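Predicted metal-dependent hydrolase of the TIM-barrel fold (Lactobacillus casei, PDB 2QPX) is of unknown function but binds two zinc ions and is probably a metal-dependent hydrolase of the amidohydrolase family. Local coordinates at residues Tyr45-Ala48 against Asp49-Arg53; Leu139-Asn143 against Phe144-Trp148; Asp208-Leu211 against Tyr212-Pro216. All blocks are in the same frame, centred on the assembly; numbering follows the deposited sequence. Where two conformers were deposited one is given.

Contact 1: residues Tyr45-Ala48 against Asp49-Arg53; sequences YPLA and DTKNR
P46 O receives two backbone donors from the following turn: T50 N at 3.3 Å, with an N-H...O angle of 165°, and D49 N in a weak, strongly bent bond. K51 N to L47 O is shorter, 2.9 Å. These bonds belong to the short helix that begins at L47, to which P46, at the N-cap position, supplies its carbonyl; a type I beta turn from T50 to R53 leads the chain onward to helix 54-66.

Among the side chains, Y45 has CG anti to its own backbone nitrogen (chi1 -178°), and its ring reaches along the turn until CE1 lies 3.6 Å from D49 CB and CD1 lies 3.3 Å from T50 OG1. The Y45 ring and D49 carboxylate planes stand 83° apart. D49 OD2 also approaches P46 CG, at 3.6 Å. In the conformer described, the extended K51 chain runs across L47, K51 CE to L47 CD2 being 4.0 Å.

The polar ends are paired beyond the turn, two of them across the subunit interface. K51 NZ, in that same conformer, forms a salt bridge with D32, whereas D49 OD2 pairs with R312 of the second subunit and Y45 OH bonds to A276 O of that same subunit.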
ATOM      1  N   TYR A  45      -8.888  -9.501 -24.108  1.00 21.88           N
ATOM      2  CA  TYR A  45      -9.327  -8.288 -23.396  1.00 20.06           C
ATOM      3  C   TYR A  45      -9.683  -7.213 -24.431  1.00 19.46           C
ATOM      4  O   TYR A  45      -8.971  -7.071 -25.425  1.00 22.07           O
ATOM      5  CB  TYR A  45      -8.190  -7.814 -22.494  1.00 17.52           C
ATOM      6  CG  TYR A  45      -8.464  -6.596 -21.645  1.00 16.64           C
ATOM      7  CD1 TYR A  45      -8.265  -5.314 -22.138  1.00 18.00           C
ATOM      8  CD2 TYR A  45      -8.854  -6.718 -20.313  1.00 17.49           C
ATOM      9  CE1 TYR A  45      -8.456  -4.188 -21.353  1.00 15.05           C
ATOM     10  CE2 TYR A  45      -9.044  -5.623 -19.512  1.00 16.80           C
ATOM     11  CZ  TYR A  45      -8.870  -4.330 -20.034  1.00 16.22           C
ATOM     12  OH  TYR A  45      -9.007  -3.190 -19.267  1.00 16.98           O
ATOM     13  N   PRO A  46     -10.783  -6.455 -24.232  1.00 21.06           N
ATOM     14  CA  PRO A  46     -11.155  -5.519 -25.298  1.00 20.86           C
ATOM     15  C   PRO A  46     -10.139  -4.439 -25.593  1.00 18.54           C
ATOM     16  O   PRO A  46      -9.706  -3.698 -24.709  1.00 18.28           O
ATOM     17  CB  PRO A  46     -12.487  -4.924 -24.821  1.00 22.62           C
ATOM     18  CG  PRO A  46     -12.999  -5.935 -23.836  1.00 24.83           C
ATOM     19  CD  PRO A  46     -11.777  -6.431 -23.144  1.00 23.20           C
ATOM     20  N   LEU A  47      -9.737  -4.362 -26.859  1.00 20.71           N
ATOM     21  CA  LEU A  47      -8.698  -3.416 -27.234  1.00 20.45           C
ATOM     22  C   LEU A  47      -9.128  -1.979 -26.986  1.00 17.79           C
ATOM     23  O   LEU A  47      -8.310  -1.123 -26.625  1.00 17.68           O
ATOM     24  CB  LEU A  47      -8.266  -3.635 -28.682  1.00 22.01           C
ATOM     25  CG  LEU A  47      -6.898  -3.021 -29.041  1.00 22.77           C
ATOM     26  CD1 LEU A  47      -5.783  -3.683 -28.234  1.00 24.86           C
ATOM     27  CD2 LEU A  47      -6.700  -3.195 -30.547  1.00 28.15           C
ATOM     28  N   ALA A  48     -10.418  -1.707 -27.145  1.00 19.55           N
ATOM     29  CA  ALA A  48     -10.961  -0.376 -26.895  1.00 20.47           C
ATOM     30  C   ALA A  48     -10.718   0.051 -25.444  1.00 17.36           C
ATOM     31  O   ALA A  48     -10.419   1.211 -25.174  1.00 19.38           O
ATOM     32  CB  ALA A  48     -12.474  -0.309 -27.238  1.00 22.05           C
ATOM     33  N   ASP A  49     -10.813  -0.895 -24.507  1.00 16.93           N
ATOM     34  CA  ASP A  49     -10.525  -0.585 -23.099  1.00 17.24           C
ATOM     35  C   ASP A  49      -9.033  -0.292 -22.881  1.00 16.39           C
ATOM     36  O   ASP A  49      -8.667   0.638 -22.184  1.00 15.62           O
ATOM     37  CB  ASP A  49     -10.982  -1.737 -22.203  1.00 17.53           C
ATOM     38  CG  ASP A  49     -12.497  -1.988 -22.236  1.00 20.36           C
ATOM     39  OD1 ASP A  49     -13.274  -1.216 -22.799  1.00 24.33           O
ATOM     40  OD2 ASP A  49     -12.918  -3.012 -21.675  1.00 21.20           O
ATOM     41  N   THR A  50      -8.154  -1.108 -23.485  1.00 15.93           N
ATOM     42  CA  THR A  50      -6.738  -0.846 -23.431  1.00 16.39           C
ATOM     43  C   THR A  50      -6.417   0.553 -23.953  1.00 15.06           C
ATOM     44  O   THR A  50      -5.570   1.247 -23.403  1.00 15.89           O
ATOM     45  CB  THR A  50      -5.977  -1.929 -24.213  1.00 16.13           C
ATOM     46  OG1 THR A  50      -6.157  -3.176 -23.520  1.00 16.90           O
ATOM     47  CG2 THR A  50      -4.459  -1.574 -24.378  1.00 16.63           C
ATOM     48  N   LYS A  51      -7.091   0.960 -25.020  1.00 16.00           N
ATOM     49  CA  LYS A  51      -6.849   2.275 -25.644  0.50 17.05           C
ATOM     50  C   LYS A  51      -7.385   3.442 -24.811  1.00 16.84           C
ATOM     51  O   LYS A  51      -7.112   4.598 -25.110  1.00 19.36           O
ATOM     52  CB  LYS A  51      -7.406   2.307 -27.074  0.50 18.22           C
ATOM     53  CG  LYS A  51      -6.607   1.465 -28.040  0.50 17.85           C
ATOM     54  CD  LYS A  51      -7.171   1.521 -29.463  0.50 19.34           C
ATOM     55  CE  LYS A  51      -6.310   0.748 -30.431  0.50 20.93           C
ATOM     56  NZ  LYS A  51      -6.968   0.601 -31.762  0.50 25.29           N
ATOM     57  N   ASN A  52      -8.127   3.124 -23.745  1.00 16.29           N
ATOM     58  CA  ASN A  52      -8.594   4.107 -22.805  1.00 16.28           C
ATOM     59  C   ASN A  52      -7.771   4.174 -21.519  1.00 17.29           C
ATOM     60  O   ASN A  52      -8.193   4.767 -20.513  1.00 16.59           O
ATOM     61  CB  ASN A  52     -10.110   3.919 -22.531  1.00 17.02           C
ATOM     62  CG  ASN A  52     -10.973   4.521 -23.623  1.00 18.53           C
ATOM     63  OD1 ASN A  52     -11.732   3.818 -24.287  1.00 25.34           O
ATOM     64  ND2 ASN A  52     -10.848   5.807 -23.818  1.00 16.90           N
ATOM     65  N   ARG A  53      -6.578   3.612 -21.552  1.00 18.54           N
ATOM     66  CA  ARG A  53      -5.545   3.793 -20.542  1.00 17.36           C
ATOM     67  C   ARG A  53      -4.576   4.829 -21.020  1.00 17.24           C
ATOM     68  O   ARG A  53      -4.388   4.994 -22.237  1.00 19.54           O
ATOM     69  CB  ARG A  53      -4.789   2.486 -20.310  1.00 16.37           C
ATOM     70  CG  ARG A  53      -5.698   1.330 -19.890  1.00 17.14           C
ATOM     71  CD  ARG A  53      -4.964   0.014 -19.797  1.00 16.81           C
ATOM     72  NE  ARG A  53      -3.949  -0.007 -18.761  1.00 16.55           N
ATOM     73  CZ  ARG A  53      -2.632   0.002 -18.941  1.00 16.83           C
ATOM     74  NH1 ARG A  53      -2.073   0.114 -20.131  1.00 18.18           N
ATOM     75  NH2 ARG A  53      -1.854  -0.121 -17.900  1.00 19.55           N
TER

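Contact 2: residues Leu139-Asn143 against Phe144-Trp148; sequences LEHDN and FAAWW
N143 OD1 accepts the backbone N-H of A146 at 3.0 Å, with an N-H...O angle of 157°. The donor sits 46° out of the side-chain carbonyl plane, so the bond is fairly straight at hydrogen but does not use a lone-pair direction. This is an N-cap: N143 immediately precedes helix 144-156, and its chi1 of 60° places CG between the backbone N and the carbonyl carbon, folding the amide back over the first turn. In one of two conformers of D142, the other end of that amide is held too, N143 ND2 giving a bond of 2.9 Å to D142 OD1 in the amide plane. The main-chain carbonyl of N143 receives W147 N at 3.1 Å as the opening helical bond.

H141 closes over the same turn. Its imidazole presents one face to A146 O, which lies 3.8 Å above the ring centre, and H141 ND1 comes within 3.6 Å of A146 CB. H141 CB meets W147 CB at 3.9 Å. The W147 indole is directed to helix 130-138, where NE1 bonds to A134 O.

The bond to A146 N, joined in one conformer by that to D142, is consistent with this amide orientation, and OD1 satisfies an N-H that the first helical turn cannot pair internally.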
ATOM      1  N   LEU A 139      12.523 -31.311 -22.454  1.00 22.11           N
ATOM      2  CA  LEU A 139      12.084 -32.035 -23.663  1.00 21.69           C
ATOM      3  C   LEU A 139      13.084 -33.122 -24.110  1.00 23.71           C
ATOM      4  O   LEU A 139      12.705 -34.074 -24.808  1.00 26.23           O
ATOM      5  CB  LEU A 139      11.867 -31.028 -24.804  1.00 23.08           C
ATOM      6  CG  LEU A 139      10.766 -30.009 -24.659  1.00 24.78           C
ATOM      7  CD1 LEU A 139      10.761 -29.072 -25.900  1.00 26.37           C
ATOM      8  CD2 LEU A 139       9.433 -30.662 -24.486  1.00 26.92           C
ATOM      9  N   GLU A 140      14.327 -32.987 -23.702  1.00 24.81           N
ATOM     10  CA  GLU A 140      15.422 -33.862 -24.122  0.50 25.94           C
ATOM     11  C   GLU A 140      15.742 -34.995 -23.143  1.00 26.02           C
ATOM     12  O   GLU A 140      16.614 -35.814 -23.427  1.00 28.47           O
ATOM     13  CB  GLU A 140      16.709 -33.048 -24.317  0.50 27.23           C
ATOM     14  CG  GLU A 140      16.615 -31.916 -25.320  0.50 29.40           C
ATOM     15  CD  GLU A 140      16.122 -32.368 -26.681  0.50 36.16           C
ATOM     16  OE1 GLU A 140      16.563 -33.437 -27.153  0.50 39.85           O
ATOM     17  OE2 GLU A 140      15.272 -31.655 -27.269  0.50 37.97           O
ATOM     18  N   HIS A 141      15.062 -35.038 -21.986  1.00 25.30           N
ATOM     19  CA  HIS A 141      15.408 -36.022 -20.937  1.00 24.76           C
ATOM     20  C   HIS A 141      14.181 -36.649 -20.319  1.00 24.57           C
ATOM     21  O   HIS A 141      13.201 -35.952 -20.078  1.00 26.80           O
ATOM     22  CB  HIS A 141      16.316 -35.350 -19.852  1.00 23.66           C
ATOM     23  CG  HIS A 141      17.608 -34.849 -20.409  1.00 23.50           C
ATOM     24  ND1 HIS A 141      18.672 -35.686 -20.658  1.00 27.40           N
ATOM     25  CD2 HIS A 141      17.962 -33.636 -20.901  1.00 23.99           C
ATOM     26  CE1 HIS A 141      19.648 -34.997 -21.221  1.00 28.98           C
ATOM     27  NE2 HIS A 141      19.243 -33.747 -21.381  1.00 28.20           N
ATOM     28  N   ASP A 142      14.252 -37.958 -20.001  1.00 26.40           N
ATOM     29  CA  ASP A 142      13.074 -38.600 -19.425  0.50 25.74           C
ATOM     30  C   ASP A 142      13.116 -38.760 -17.912  1.00 25.59           C
ATOM     31  O   ASP A 142      12.130 -39.179 -17.334  1.00 29.67           O
ATOM     32  CB  ASP A 142      12.707 -39.921 -20.137  0.50 26.46           C
ATOM     33  CG  ASP A 142      13.753 -41.006 -19.997  0.50 29.23           C
ATOM     34  OD1 ASP A 142      14.672 -40.922 -19.160  0.50 28.17           O
ATOM     35  OD2 ASP A 142      13.632 -41.993 -20.757  0.50 30.99           O
ATOM     36  N   ASN A 143      14.222 -38.372 -17.272  1.00 24.39           N
ATOM     37  CA  ASN A 143      14.362 -38.468 -15.816  1.00 23.28           C
ATOM     38  C   ASN A 143      15.032 -37.236 -15.217  1.00 20.54           C
ATOM     39  O   ASN A 143      15.833 -36.564 -15.887  1.00 22.76           O
ATOM     40  CB  ASN A 143      15.177 -39.702 -15.408  1.00 25.34           C
ATOM     41  CG  ASN A 143      16.576 -39.692 -15.992  1.00 27.65           C
ATOM     42  OD1 ASN A 143      17.562 -39.338 -15.308  1.00 27.46           O
ATOM     43  ND2 ASN A 143      16.677 -40.053 -17.283  1.00 32.29           N
ATOM     44  N   PHE A 144      14.689 -36.964 -13.971  1.00 20.39           N
ATOM     45  CA  PHE A 144      15.228 -35.799 -13.260  1.00 20.34           C
ATOM     46  C   PHE A 144      16.751 -35.726 -13.270  1.00 20.06           C
ATOM     47  O   PHE A 144      17.333 -34.662 -13.493  1.00 19.04           O
ATOM     48  CB  PHE A 144      14.710 -35.773 -11.817  1.00 19.77           C
ATOM     49  CG  PHE A 144      15.340 -34.710 -10.958  1.00 17.91           C
ATOM     50  CD1 PHE A 144      16.519 -34.943 -10.271  1.00 18.79           C
ATOM     51  CD2 PHE A 144      14.768 -33.469 -10.850  1.00 17.78           C
ATOM     52  CE1 PHE A 144      17.086 -33.974  -9.480  1.00 19.40           C
ATOM     53  CE2 PHE A 144      15.342 -32.483 -10.049  1.00 19.99           C
ATOM     54  CZ  PHE A 144      16.512 -32.734  -9.366  1.00 19.18           C
ATOM     55  N   ALA A 145      17.434 -36.810 -12.959  1.00 20.12           N
ATOM     56  CA  ALA A 145      18.884 -36.703 -12.802  1.00 18.64           C
ATOM     57  C   ALA A 145      19.587 -36.260 -14.089  1.00 20.28           C
ATOM     58  O   ALA A 145      20.486 -35.401 -14.056  1.00 21.09           O
ATOM     59  CB  ALA A 145      19.460 -38.057 -12.313  1.00 20.63           C
ATOM     60  N   ALA A 146      19.185 -36.823 -15.219  1.00 21.81           N
ATOM     61  CA  ALA A 146      19.811 -36.475 -16.510  1.00 22.82           C
ATOM     62  C   ALA A 146      19.401 -35.055 -16.904  1.00 21.98           C
ATOM     63  O   ALA A 146      20.222 -34.302 -17.437  1.00 22.19           O
ATOM     64  CB  ALA A 146      19.394 -37.442 -17.605  1.00 24.74           C
ATOM     65  N   TRP A 147      18.146 -34.700 -16.661  1.00 20.70           N
ATOM     66  CA  TRP A 147      17.676 -33.331 -16.925  1.00 18.06           C
ATOM     67  C   TRP A 147      18.465 -32.313 -16.085  1.00 19.57           C
ATOM     68  O   TRP A 147      18.986 -31.309 -16.603  1.00 18.06           O
ATOM     69  CB  TRP A 147      16.202 -33.202 -16.610  1.00 18.83           C
ATOM     70  CG  TRP A 147      15.763 -31.761 -16.554  1.00 18.37           C
ATOM     71  CD1 TRP A 147      15.511 -30.943 -17.613  1.00 19.10           C
ATOM     72  CD2 TRP A 147      15.565 -30.977 -15.377  1.00 16.84           C
ATOM     73  NE1 TRP A 147      15.175 -29.679 -17.183  1.00 19.53           N
ATOM     74  CE2 TRP A 147      15.176 -29.680 -15.805  1.00 18.16           C
ATOM     75  CE3 TRP A 147      15.661 -31.236 -14.001  1.00 18.23           C
ATOM     76  CZ2 TRP A 147      14.934 -28.662 -14.921  1.00 18.45           C
ATOM     77  CZ3 TRP A 147      15.400 -30.231 -13.117  1.00 18.52           C
ATOM     78  CH2 TRP A 147      15.048 -28.936 -13.584  1.00 18.52           C
ATOM     79  N   TRP A 148      18.570 -32.571 -14.782  1.00 18.80           N
ATOM     80  CA  TRP A 148      19.273 -31.662 -13.881  1.00 19.07           C
ATOM     81  C   TRP A 148      20.747 -31.514 -14.265  1.00 18.53           C
ATOM     82  O   TRP A 148      21.304 -30.399 -14.253  1.00 19.09           O
ATOM     83  CB  TRP A 148      19.148 -32.122 -12.426  1.00 18.68           C
ATOM     84  CG  TRP A 148      19.880 -31.215 -11.499  1.00 19.04           C
ATOM     85  CD1 TRP A 148      21.011 -31.491 -10.799  1.00 22.82           C
ATOM     86  CD2 TRP A 148      19.564 -29.842 -11.221  1.00 18.60           C
ATOM     87  NE1 TRP A 148      21.408 -30.393 -10.085  1.00 23.38           N
ATOM     88  CE2 TRP A 148      20.550 -29.360 -10.342  1.00 19.92           C
ATOM     89  CE3 TRP A 148      18.559 -28.975 -11.650  1.00 20.53           C
ATOM     90  CZ2 TRP A 148      20.524 -28.053  -9.841  1.00 19.97           C
ATOM     91  CZ3 TRP A 148      18.527 -27.696 -11.157  1.00 21.23           C
ATOM     92  CH2 TRP A 148      19.518 -27.233 -10.285  1.00 21.47           C
TER

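Contact 3: residues Asp208-Leu211 against Tyr212-Pro216; sequences DYML and YHVAP
Residues 208-216 lie within helix 204-221 and make successive i to i+4 bonds, from Y212 N to D208 O, H213 N to Y209 O and V214 N to M210 O, before the bond from A215 N to L211 O weakens at 3.4 Å and the helix kinks at P216, whose nitrogen has no bond to the preceding turn. In the TIM-barrel fold this helix precedes strand 225-229, which carries the zinc ligand H228.

One turn apart, Y209 and H213 form an offset stack: the centroids are 3.8 Å apart and the planes 14° from parallel. H213 CD2 lies above the centre of the phenol ring, and H213 NE2 comes to 3.3 Å from Y209 CE2. Different first torsions bring the rings together, Y209 CG being anti to the backbone N (180°) while H213 CG is anti to its carbonyl carbon (-72°). Y209 O also lies in the imidazole plane at its edge. Beyond the pair, W148 of helix 144-156 meets the Y209 ring edge-to-face.

Y212 turns its ring edge to D208 O, which lies in the ring plane. M210, a selenomethionine, packs its CG against V214 CG1 at 4.2 Å in the conformer described. The D208 carboxylate takes a salt bridge from K204 and a hydrogen bond from E179 N.

The Y212 and H213 rings thus set C-H edges toward D208 O and Y209 O, carbonyls already engaged in helical bonds; for H213 this weakly polar contact probably adds to the stack in restricting its rotation.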
ATOM      1  N   ASP A 208      11.314 -24.014  -6.973  1.00 13.18           N
ATOM      2  CA  ASP A 208      11.985 -23.585  -5.745  1.00 13.47           C
ATOM      3  C   ASP A 208      13.286 -24.387  -5.576  1.00 14.31           C
ATOM      4  O   ASP A 208      14.335 -23.788  -5.230  1.00 14.45           O
ATOM      5  CB  ASP A 208      11.082 -23.738  -4.512  1.00 14.79           C
ATOM      6  CG  ASP A 208      10.016 -22.661  -4.388  1.00 17.90           C
ATOM      7  OD1 ASP A 208       9.873 -21.836  -5.312  1.00 19.01           O
ATOM      8  OD2 ASP A 208       9.312 -22.649  -3.318  1.00 18.65           O
ATOM      9  N   TYR A 209      13.268 -25.707  -5.832  1.00 13.75           N
ATOM     10  CA  TYR A 209      14.522 -26.489  -5.812  1.00 14.31           C
ATOM     11  C   TYR A 209      15.567 -25.846  -6.753  1.00 13.29           C
ATOM     12  O   TYR A 209      16.756 -25.646  -6.393  1.00 15.46           O
ATOM     13  CB  TYR A 209      14.254 -27.952  -6.240  1.00 14.57           C
ATOM     14  CG  TYR A 209      15.468 -28.814  -6.252  1.00 16.14           C
ATOM     15  CD1 TYR A 209      16.301 -28.888  -7.350  1.00 15.62           C
ATOM     16  CD2 TYR A 209      15.795 -29.581  -5.122  1.00 15.01           C
ATOM     17  CE1 TYR A 209      17.426 -29.720  -7.334  1.00 18.22           C
ATOM     18  CE2 TYR A 209      16.898 -30.367  -5.082  1.00 17.61           C
ATOM     19  CZ  TYR A 209      17.722 -30.441  -6.172  1.00 18.30           C
ATOM     20  OH  TYR A 209      18.845 -31.223  -6.131  1.00 21.07           O
HETATM   21  N   MSE A 210      15.142 -25.577  -7.995  1.00 13.54           N
HETATM   22  CA  MSE A 210      16.003 -25.004  -9.002  0.50 14.09           C
HETATM   23  C   MSE A 210      16.623 -23.712  -8.493  1.00 14.11           C
HETATM   24  O   MSE A 210      17.847 -23.498  -8.607  1.00 15.77           O
HETATM   25  CB  MSE A 210      15.163 -24.690 -10.236  0.50 14.83           C
HETATM   26  CG  MSE A 210      15.928 -24.101 -11.373  0.50 13.73           C
HETATM   27 SE   MSE A 210      14.804 -23.290 -12.760  0.40 16.74          SE
HETATM   28  CE  MSE A 210      14.361 -21.565 -11.931  0.50 19.14           C
ATOM     29  N   LEU A 211      15.784 -22.830  -7.931  1.00 13.27           N
ATOM     30  CA  LEU A 211      16.309 -21.520  -7.511  1.00 13.73           C
ATOM     31  C   LEU A 211      17.331 -21.629  -6.372  1.00 14.30           C
ATOM     32  O   LEU A 211      18.350 -20.914  -6.356  1.00 14.92           O
ATOM     33  CB  LEU A 211      15.155 -20.601  -7.131  1.00 13.59           C
ATOM     34  CG  LEU A 211      14.311 -20.127  -8.324  1.00 12.96           C
ATOM     35  CD1 LEU A 211      12.996 -19.506  -7.816  1.00 17.09           C
ATOM     36  CD2 LEU A 211      15.156 -19.189  -9.219  1.00 16.06           C
ATOM     37  N   TYR A 212      17.076 -22.513  -5.410  1.00 14.55           N
ATOM     38  CA  TYR A 212      18.036 -22.707  -4.322  1.00 15.38           C
ATOM     39  C   TYR A 212      19.315 -23.342  -4.832  1.00 14.89           C
ATOM     40  O   TYR A 212      20.406 -22.977  -4.418  1.00 16.90           O
ATOM     41  CB  TYR A 212      17.434 -23.556  -3.184  1.00 15.24           C
ATOM     42  CG  TYR A 212      16.611 -22.726  -2.193  1.00 16.36           C
ATOM     43  CD1 TYR A 212      15.302 -22.374  -2.456  1.00 16.08           C
ATOM     44  CD2 TYR A 212      17.168 -22.250  -0.985  1.00 17.17           C
ATOM     45  CE1 TYR A 212      14.568 -21.618  -1.559  1.00 16.64           C
ATOM     46  CE2 TYR A 212      16.427 -21.460  -0.094  1.00 19.74           C
ATOM     47  CZ  TYR A 212      15.140 -21.150  -0.384  1.00 18.60           C
ATOM     48  OH  TYR A 212      14.393 -20.373   0.476  1.00 21.05           O
ATOM     49  N   HIS A 213      19.198 -24.292  -5.753  1.00 13.89           N
ATOM     50  CA  HIS A 213      20.367 -25.007  -6.256  1.00 15.28           C
ATOM     51  C   HIS A 213      21.187 -24.273  -7.311  1.00 15.30           C
ATOM     52  O   HIS A 213      22.391 -24.487  -7.385  1.00 17.76           O
ATOM     53  CB  HIS A 213      19.989 -26.420  -6.672  1.00 16.09           C
ATOM     54  CG  HIS A 213      19.712 -27.303  -5.513  1.00 15.88           C
ATOM     55  ND1 HIS A 213      20.643 -28.219  -5.062  1.00 23.52           N
ATOM     56  CD2 HIS A 213      18.684 -27.343  -4.628  1.00 15.88           C
ATOM     57  CE1 HIS A 213      20.168 -28.837  -3.994  1.00 21.86           C
ATOM     58  NE2 HIS A 213      19.004 -28.310  -3.680  1.00 20.34           N
ATOM     59  N   VAL A 214      20.600 -23.366  -8.084  1.00 14.70           N
ATOM     60  CA  VAL A 214      21.396 -22.624  -9.037  1.00 15.49           C
ATOM     61  C   VAL A 214      22.109 -21.431  -8.391  1.00 15.20           C
ATOM     62  O   VAL A 214      23.043 -20.901  -8.981  1.00 16.41           O
ATOM     63  CB  VAL A 214      20.617 -22.157 -10.302  1.00 15.83           C
ATOM     64  CG1 VAL A 214      20.065 -23.365 -11.071  1.00 17.00           C
ATOM     65  CG2 VAL A 214      19.560 -21.104  -9.959  1.00 16.50           C
ATOM     66  N   ALA A 215      21.662 -20.975  -7.226  1.00 15.73           N
ATOM     67  CA  ALA A 215      22.268 -19.806  -6.591  1.00 14.91           C
ATOM     68  C   ALA A 215      23.801 -19.904  -6.502  1.00 15.04           C
ATOM     69  O   ALA A 215      24.499 -18.961  -6.878  1.00 16.52           O
ATOM     70  CB  ALA A 215      21.578 -19.455  -5.244  1.00 16.37           C
ATOM     71  N   PRO A 216      24.343 -21.023  -5.984  1.00 16.10           N
ATOM     72  CA  PRO A 216      25.818 -21.117  -5.927  1.00 16.85           C
ATOM     73  C   PRO A 216      26.493 -21.057  -7.308  1.00 17.45           C
ATOM     74  O   PRO A 216      27.602 -20.536  -7.431  1.00 19.55           O
ATOM     75  CB  PRO A 216      26.060 -22.475  -5.270  1.00 19.65           C
ATOM     76  CG  PRO A 216      24.771 -22.917  -4.780  1.00 23.63           C
ATOM     77  CD  PRO A 216      23.679 -22.160  -5.334  1.00 17.32           C
TER

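Contacts 2 and 3 are neighbours, their centres about 17 Å apart, and they touch directly: W148 of helix 144-156 lies against helix 204-221, with W148 CZ2 3.6 Å from H213 CB, and F144 CZ reaches Y209 CE1 at 3.7 Å. The capped start of one helix therefore packs on the stacked pair of the other. Contact 1 stands apart, with nearest atoms about 28 Å from contact 2 and about 26 Å from contact 3, and it alone of the three meets another subunit. Contact 3 lies in a layer behind the zinc site, the L211 side chain being about 10 Å from that of the zinc ligand H228 and about 14 Å from a zinc ion; contacts 1 and 2 lie away from it.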